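PDB 6KR5: cysteine synthase 3, which probably catalyses the last step of cysteine synthesis, in which sulfide replaces the acetate of O-acetylserine with pyridoxal phosphate as cofactor. Local coordinates for residues Lys39-Cys50 with Glu298-Cys309. Sequence-based numbering, arbitrary orientation.
Sequences KKNTKILVKLEC and EGKTIVIILPDC. With PLP (pyridoxal-5'-phosphate), chain D.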
ATOM      1  N   LYS B  39     -11.955 -23.090  17.648  1.00 34.07           N
ATOM      2  CA  LYS B  39     -12.148 -22.815  19.068  1.00 34.91           C
ATOM      3  C   LYS B  39     -11.745 -21.382  19.395  1.00 35.51           C
ATOM      4  O   LYS B  39     -10.843 -20.808  18.779  1.00 33.70           O
ATOM      5  CB  LYS B  39     -11.336 -23.786  19.933  1.00 31.98           C
ATOM      6  CG  LYS B  39     -11.647 -25.263  19.710  1.00 34.14           C
ATOM      7  CD  LYS B  39     -13.090 -25.601  20.060  1.00 44.50           C
ATOM      8  CE  LYS B  39     -13.353 -27.097  19.941  1.00 46.19           C
ATOM      9  NZ  LYS B  39     -14.811 -27.404  19.986  1.00 53.26           N
ATOM     10  N   LYS B  40     -12.411 -20.815  20.403  1.00 33.31           N
ATOM     11  CA  LYS B  40     -12.233 -19.404  20.728  1.00 33.89           C
ATOM     12  C   LYS B  40     -10.847 -19.077  21.270  1.00 33.81           C
ATOM     13  O   LYS B  40     -10.443 -17.911  21.220  1.00 37.43           O
ATOM     14  CB  LYS B  40     -13.295 -18.962  21.737  1.00 36.51           C
ATOM     15  N   ASN B  41     -10.108 -20.056  21.790  1.00 33.12           N
ATOM     16  CA  ASN B  41      -8.776 -19.779  22.314  1.00 33.80           C
ATOM     17  C   ASN B  41      -7.680 -19.958  21.271  1.00 30.73           C
ATOM     18  O   ASN B  41      -6.513 -19.691  21.566  1.00 30.49           O
ATOM     19  CB  ASN B  41      -8.483 -20.652  23.543  1.00 35.17           C
ATOM     20  CG  ASN B  41      -8.498 -22.134  23.234  1.00 40.80           C
ATOM     21  OD1 ASN B  41      -9.328 -22.618  22.462  1.00 46.38           O
ATOM     22  ND2 ASN B  41      -7.584 -22.871  23.855  1.00 46.73           N
ATOM     23  N   THR B  42      -8.024 -20.380  20.058  1.00 31.66           N
ATOM     24  CA  THR B  42      -7.053 -20.449  18.976  1.00 30.54           C
ATOM     25  C   THR B  42      -6.868 -19.061  18.371  1.00 26.23           C
ATOM     26  O   THR B  42      -7.837 -18.326  18.165  1.00 27.36           O
ATOM     27  CB  THR B  42      -7.528 -21.450  17.925  1.00 26.67           C
ATOM     28  OG1 THR B  42      -7.782 -22.714  18.563  1.00 28.21           O
ATOM     29  CG2 THR B  42      -6.484 -21.632  16.820  1.00 28.19           C
ATOM     30  N   LYS B  43      -5.611 -18.687  18.107  1.00 25.12           N
ATOM     31  CA  LYS B  43      -5.278 -17.339  17.653  1.00 24.51           C
ATOM     32  C   LYS B  43      -4.773 -17.421  16.221  1.00 24.20           C
ATOM     33  O   LYS B  43      -3.816 -18.148  15.948  1.00 25.47           O
ATOM     34  CB  LYS B  43      -4.219 -16.696  18.549  1.00 28.82           C
ATOM     35  CG  LYS B  43      -4.637 -16.539  20.013  1.00 31.99           C
ATOM     36  CD  LYS B  43      -3.702 -17.316  20.934  1.00 35.32           C
ATOM     37  CE  LYS B  43      -3.936 -16.972  22.396  1.00 41.39           C
ATOM     38  NZ  LYS B  43      -5.287 -17.380  22.869  1.00 45.38           N
ATOM     39  N   ILE B  44      -5.405 -16.677  15.317  1.00 22.39           N
ATOM     40  CA  ILE B  44      -5.049 -16.702  13.901  1.00 22.94           C
ATOM     41  C   ILE B  44      -4.616 -15.295  13.520  1.00 20.86           C
ATOM     42  O   ILE B  44      -5.427 -14.363  13.527  1.00 21.39           O
ATOM     43  CB  ILE B  44      -6.202 -17.193  13.014  1.00 20.75           C
ATOM     44  CG1 ILE B  44      -6.660 -18.583  13.471  1.00 24.57           C
ATOM     45  CG2 ILE B  44      -5.738 -17.275  11.566  1.00 23.07           C
ATOM     46  CD1 ILE B  44      -7.831 -18.583  14.406  1.00 26.05           C
ATOM     47  N   LEU B  45      -3.334 -15.140  13.196  1.00 21.66           N
ATOM     48  CA  LEU B  45      -2.726 -13.839  12.958  1.00 21.13           C
ATOM     49  C   LEU B  45      -2.245 -13.762  11.522  1.00 20.93           C
ATOM     50  O   LEU B  45      -1.701 -14.742  11.000  1.00 21.68           O
ATOM     51  CB  LEU B  45      -1.541 -13.600  13.898  1.00 22.88           C
ATOM     52  CG  LEU B  45      -1.794 -13.899  15.371  1.00 19.60           C
ATOM     53  CD1 LEU B  45      -0.482 -13.700  16.142  1.00 21.63           C
ATOM     54  CD2 LEU B  45      -2.911 -13.007  15.906  1.00 22.06           C
ATOM     55  N   VAL B  46      -2.420 -12.600  10.893  1.00 20.58           N
ATOM     56  CA  VAL B  46      -1.997 -12.395   9.511  1.00 20.26           C
ATOM     57  C   VAL B  46      -0.874 -11.369   9.471  1.00 19.45           C
ATOM     58  O   VAL B  46      -0.962 -10.304  10.096  1.00 19.74           O
ATOM     59  CB  VAL B  46      -3.175 -11.977   8.605  1.00 18.76           C
ATOM     60  CG1 VAL B  46      -4.091 -13.168   8.372  1.00 20.13           C
ATOM     61  CG2 VAL B  46      -3.955 -10.789   9.174  1.00 19.29           C
ATOM     62  N   LYS B  47       0.183 -11.687   8.725  1.00 19.69           N
ATOM     63  CA  LYS B  47       1.322 -10.790   8.562  1.00 19.24           C
ATOM     64  C   LYS B  47       1.171 -10.076   7.226  1.00 20.20           C
ATOM     65  O   LYS B  47       1.147 -10.723   6.177  1.00 20.03           O
ATOM     66  CB  LYS B  47       2.645 -11.550   8.620  1.00 20.70           C
ATOM     67  CG  LYS B  47       3.843 -10.602   8.620  1.00 23.13           C
ATOM     68  CD  LYS B  47       5.097 -11.248   9.148  1.00 23.36           C
ATOM     69  CE  LYS B  47       6.259 -10.256   9.157  1.00 23.83           C
ATOM     70  NZ  LYS B  47       6.126  -9.106  10.109  1.00 21.40           N
ATOM     71  N   LEU B  48       1.048  -8.748   7.271  1.00 20.73           N
ATOM     72  CA  LEU B  48       0.589  -7.972   6.117  1.00 20.11           C
ATOM     73  C   LEU B  48       1.784  -7.426   5.342  1.00 19.07           C
ATOM     74  O   LEU B  48       2.239  -6.300   5.574  1.00 19.50           O
ATOM     75  CB  LEU B  48      -0.340  -6.860   6.577  1.00 20.44           C
ATOM     76  CG  LEU B  48      -1.462  -7.402   7.448  1.00 20.49           C
ATOM     77  CD1 LEU B  48      -2.370  -6.256   7.842  1.00 20.43           C
ATOM     78  CD2 LEU B  48      -2.245  -8.426   6.693  1.00 20.64           C
ATOM     79  N   GLU B  49       2.254  -8.213   4.369  1.00 19.05           N
ATOM     80  CA  GLU B  49       3.372  -7.766   3.550  1.00 18.59           C
ATOM     81  C   GLU B  49       2.963  -6.657   2.593  1.00 19.04           C
ATOM     82  O   GLU B  49       3.828  -6.052   1.948  1.00 19.77           O
ATOM     83  CB  GLU B  49       3.981  -8.965   2.820  1.00 18.66           C
ATOM     84  CG  GLU B  49       4.633  -9.935   3.808  1.00 18.68           C
ATOM     85  CD  GLU B  49       5.806  -9.286   4.535  1.00 19.75           C
ATOM     86  OE1 GLU B  49       6.714  -8.810   3.820  1.00 20.24           O
ATOM     87  OE2 GLU B  49       5.824  -9.256   5.790  1.00 20.20           O
ATOM     88  N   CYS B  50       1.672  -6.350   2.509  1.00 20.12           N
ATOM     89  CA  CYS B  50       1.236  -5.176   1.774  0.66 20.36           C
ATOM     90  C   CYS B  50       1.750  -3.880   2.389  1.00 19.88           C
ATOM     91  O   CYS B  50       1.703  -2.832   1.729  1.00 19.70           O
ATOM     92  CB  CYS B  50      -0.284  -5.163   1.724  0.66 20.78           C
ATOM     93  SG  CYS B  50      -0.943  -3.797   0.804  0.66 28.02           S
ATOM     94  N   GLU B 298      -6.001 -26.719  18.816  1.00 30.62           N
ATOM     95  CA  GLU B 298      -6.724 -25.833  19.722  1.00 32.87           C
ATOM     96  C   GLU B 298      -5.750 -25.029  20.576  1.00 33.22           C
ATOM     97  O   GLU B 298      -4.789 -25.575  21.126  1.00 31.98           O
ATOM     98  CB  GLU B 298      -7.662 -26.647  20.618  1.00 35.15           C
ATOM     99  CG  GLU B 298      -8.371 -25.820  21.681  1.00 38.11           C
ATOM    100  CD  GLU B 298      -9.234 -26.668  22.602  1.00 45.00           C
ATOM    101  OE1 GLU B 298      -9.646 -27.768  22.180  1.00 45.16           O
ATOM    102  OE2 GLU B 298      -9.501 -26.232  23.742  1.00 47.73           O
ATOM    103  N   GLY B 299      -5.982 -23.717  20.651  1.00 30.54           N
ATOM    104  CA  GLY B 299      -5.177 -22.837  21.472  1.00 30.73           C
ATOM    105  C   GLY B 299      -3.863 -22.401  20.865  1.00 31.94           C
ATOM    106  O   GLY B 299      -3.141 -21.610  21.491  1.00 30.20           O
ATOM    107  N   LYS B 300      -3.519 -22.886  19.678  1.00 25.94           N
ATOM    108  CA  LYS B 300      -2.232 -22.554  19.100  1.00 26.27           C
ATOM    109  C   LYS B 300      -2.263 -21.164  18.474  1.00 24.18           C
ATOM    110  O   LYS B 300      -3.325 -20.600  18.203  1.00 25.94           O
ATOM    111  CB  LYS B 300      -1.819 -23.594  18.059  1.00 26.25           C
ATOM    112  CG  LYS B 300      -1.378 -24.927  18.679  1.00 25.72           C
ATOM    113  CD  LYS B 300      -0.729 -25.862  17.671  1.00 28.99           C
ATOM    114  CE  LYS B 300      -0.319 -27.166  18.354  1.00 36.04           C
ATOM    115  NZ  LYS B 300       0.365 -28.104  17.420  1.00 46.40           N
ATOM    116  N   THR B 301      -1.067 -20.610  18.268  1.00 26.03           N
ATOM    117  CA  THR B 301      -0.886 -19.337  17.578  1.00 24.25           C
ATOM    118  C   THR B 301      -0.452 -19.641  16.149  1.00 22.16           C
ATOM    119  O   THR B 301       0.649 -20.153  15.916  1.00 24.69           O
ATOM    120  CB  THR B 301       0.136 -18.455  18.291  1.00 25.73           C
ATOM    121  OG1 THR B 301      -0.363 -18.105  19.586  1.00 26.19           O
ATOM    122  CG2 THR B 301       0.372 -17.168  17.504  1.00 23.18           C
ATOM    123  N   ILE B 302      -1.323 -19.325  15.199  1.00 22.30           N
ATOM    124  CA  ILE B 302      -1.139 -19.643  13.788  1.00 20.66           C
ATOM    125  C   ILE B 302      -0.879 -18.335  13.052  1.00 22.69           C
ATOM    126  O   ILE B 302      -1.711 -17.420  13.101  1.00 25.10           O
ATOM    127  CB  ILE B 302      -2.377 -20.364  13.235  1.00 22.67           C
ATOM    128  CG1 ILE B 302      -2.562 -21.698  13.959  1.00 26.54           C
ATOM    129  CG2 ILE B 302      -2.275 -20.568  11.736  1.00 23.46           C
ATOM    130  CD1 ILE B 302      -3.954 -22.244  13.880  1.00 25.40           C
ATOM    131  N   VAL B 303       0.274 -18.238  12.385  1.00 21.68           N
ATOM    132  CA  VAL B 303       0.687 -17.025  11.679  1.00 20.08           C
ATOM    133  C   VAL B 303       0.620 -17.294  10.183  1.00 18.05           C
ATOM    134  O   VAL B 303       1.185 -18.279   9.700  1.00 20.00           O
ATOM    135  CB  VAL B 303       2.103 -16.580  12.080  1.00 18.43           C
ATOM    136  CG1 VAL B 303       2.572 -15.415  11.194  1.00 22.36           C
ATOM    137  CG2 VAL B 303       2.141 -16.180  13.549  1.00 22.96           C
ATOM    138  N   ILE B 304      -0.036 -16.400   9.449  1.00 19.77           N
ATOM    139  CA  ILE B 304      -0.285 -16.579   8.023  1.00 20.04           C
ATOM    140  C   ILE B 304       0.335 -15.399   7.288  1.00 19.29           C
ATOM    141  O   ILE B 304      -0.003 -14.247   7.572  1.00 19.58           O
ATOM    142  CB  ILE B 304      -1.790 -16.670   7.729  1.00 18.54           C
ATOM    143  CG1 ILE B 304      -2.464 -17.693   8.652  1.00 19.57           C
ATOM    144  CG2 ILE B 304      -2.048 -17.037   6.274  1.00 20.19           C
ATOM    145  CD1 ILE B 304      -3.957 -17.757   8.435  1.00 24.55           C
ATOM    146  N   ILE B 305       1.215 -15.683   6.331  1.00 17.71           N
ATOM    147  CA  ILE B 305       1.789 -14.631   5.494  1.00 18.40           C
ATOM    148  C   ILE B 305       0.757 -14.198   4.465  1.00 20.08           C
ATOM    149  O   ILE B 305       0.189 -15.037   3.756  1.00 19.34           O
ATOM    150  CB  ILE B 305       3.062 -15.129   4.790  1.00 18.93           C
ATOM    151  CG1 ILE B 305       4.088 -15.638   5.796  1.00 21.03           C
ATOM    152  CG2 ILE B 305       3.662 -14.010   3.934  1.00 19.17           C
ATOM    153  CD1 ILE B 305       4.523 -14.574   6.800  1.00 21.45           C
ATOM    154  N   LEU B 306       0.526 -12.881   4.362  1.00 19.68           N
ATOM    155  CA  LEU B 306      -0.313 -12.321   3.299  1.00 16.61           C
ATOM    156  C   LEU B 306       0.597 -11.562   2.339  1.00 18.48           C
ATOM    157  O   LEU B 306       1.014 -10.437   2.651  1.00 18.95           O
ATOM    158  CB  LEU B 306      -1.396 -11.397   3.869  1.00 17.10           C
ATOM    159  CG  LEU B 306      -2.286 -11.976   4.983  1.00 18.03           C
ATOM    160  CD1 LEU B 306      -3.556 -11.132   5.115  1.00 20.16           C
ATOM    161  CD2 LEU B 306      -2.639 -13.404   4.724  1.00 20.56           C
ATOM    162  N   PRO B 307       0.949 -12.130   1.178  1.00 17.69           N
ATOM    163  CA  PRO B 307       2.049 -11.546   0.380  1.00 17.63           C
ATOM    164  C   PRO B 307       1.790 -10.181  -0.251  1.00 18.36           C
ATOM    165  O   PRO B 307       2.773  -9.462  -0.508  1.00 19.72           O
ATOM    166  CB  PRO B 307       2.288 -12.610  -0.704  1.00 17.71           C
ATOM    167  CG  PRO B 307       1.883 -13.905  -0.047  1.00 16.56           C
ATOM    168  CD  PRO B 307       0.661 -13.521   0.770  1.00 17.76           C
ATOM    169  N   ASP B 308       0.549  -9.806  -0.570  1.00 18.06           N
ATOM    170  CA  ASP B 308       0.322  -8.500  -1.201  1.00 19.32           C
ATOM    171  C   ASP B 308      -1.145  -8.104  -1.043  1.00 18.81           C
ATOM    172  O   ASP B 308      -1.924  -8.781  -0.360  1.00 19.43           O
ATOM    173  CB  ASP B 308       0.788  -8.473  -2.672  1.00 20.84           C
ATOM    174  CG  ASP B 308      -0.103  -9.269  -3.632  1.00 19.27           C
ATOM    175  OD1 ASP B 308      -1.074  -9.936  -3.200  1.00 19.70           O
ATOM    176  OD2 ASP B 308       0.199  -9.236  -4.856  1.00 18.66           O
ATOM    177  N   CYS B 309      -1.521  -7.011  -1.700  0.52 21.58           N
ATOM    178  CA  CYS B 309      -2.801  -6.345  -1.507  0.52 22.02           C
ATOM    179  C   CYS B 309      -3.756  -6.624  -2.663  0.52 20.27           C
ATOM    180  O   CYS B 309      -3.338  -6.799  -3.809  0.52 21.43           O
ATOM    181  CB  CYS B 309      -2.585  -4.839  -1.373  0.52 22.78           C
ATOM    182  SG  CYS B 309      -4.101  -3.900  -1.136  0.52 34.10           S
TER
HETATM  183  N1  PLP D 401       2.019 -14.311  -3.453  1.00 18.00           N
HETATM  184  C2  PLP D 401       2.511 -13.213  -4.103  1.00 18.83           C
HETATM  185  C2A PLP D 401       1.548 -12.152  -4.536  1.00 19.55           C
HETATM  186  C3  PLP D 401       3.870 -13.103  -4.341  1.00 19.99           C
HETATM  187  O3  PLP D 401       4.339 -11.999  -4.996  1.00 21.62           O
HETATM  188  C4  PLP D 401       4.732 -14.105  -3.915  1.00 17.41           C
HETATM  189  C4A PLP D 401       6.180 -14.062  -4.248  1.00 25.85           C
HETATM  190  O4A PLP D 401       6.635 -13.128  -4.921  1.00 25.38           O
HETATM  191  C5  PLP D 401       4.219 -15.216  -3.249  1.00 18.77           C
HETATM  192  C6  PLP D 401       2.863 -15.307  -3.032  1.00 19.71           C
HETATM  193  C5A PLP D 401       5.091 -16.368  -2.800  1.00 19.70           C
HETATM  194  O4P PLP D 401       6.152 -16.008  -1.960  1.00 17.81           O
HETATM  195  P   PLP D 401       7.512 -16.837  -2.132  1.00 18.62           P
HETATM  196  O1P PLP D 401       7.166 -18.314  -2.082  1.00 18.11           O
HETATM  197  O2P PLP D 401       8.088 -16.481  -3.473  1.00 19.28           O
HETATM  198  O3P PLP D 401       8.399 -16.433  -1.009  1.00 17.87           O
HETATM  199  O   HOH W   1      -0.624  -8.033   3.049  1.00 24.94           O
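K43 N and K300 O open a ladder of backbone bonds that joins strands 43-48 and 301-306 in parallel. Donors alternate between the strands; the bonds are nearly straight up to L45 N, but I304 N to L45 O and E49 N to L306 O are more bent. L306 O is gripped a second time, by a water that links it to C50 N.

Branched aliphatic residues suit the buried face of I44, V46, I302, I304 and L306. Here I44 and I304 lie side by side, CG2 of I44 3.6 Å from CD1 of I304. L306 CD1 packs against both V46 CB, at 3.6 Å, and L48 CD2, at a tight 3.4 Å; a chi1 of -53°, with CG anti to the carbonyl carbon, turns the branch toward them. The other face mixes L45 and V303 with T301 and the lysines: L45 CD1 meets the methyl of T301, and K47 lays its aliphatic chain along I305 CD1 while its ammonium salt-bridges E175.

At the start, T42 OG1 accepts the N-H of G299, whose positive phi (81°) glycine adopts easily. At the far end a disulfide joins C50 and C309, but both have two conformers, and in one pair the SG atoms stand 3.7 Å apart, too far for the bond.

The strands are adjacent in the central mixed sheet. The loop after 301-306 brings P307 CB 3.2 Å from N1 of the pyridine ring, and D308 OD2, held by Y313 and N88, near its methyl, a cofactor site as in fold-type II PLP enzymes, the family of tryptophan synthase beta and cysteine synthase.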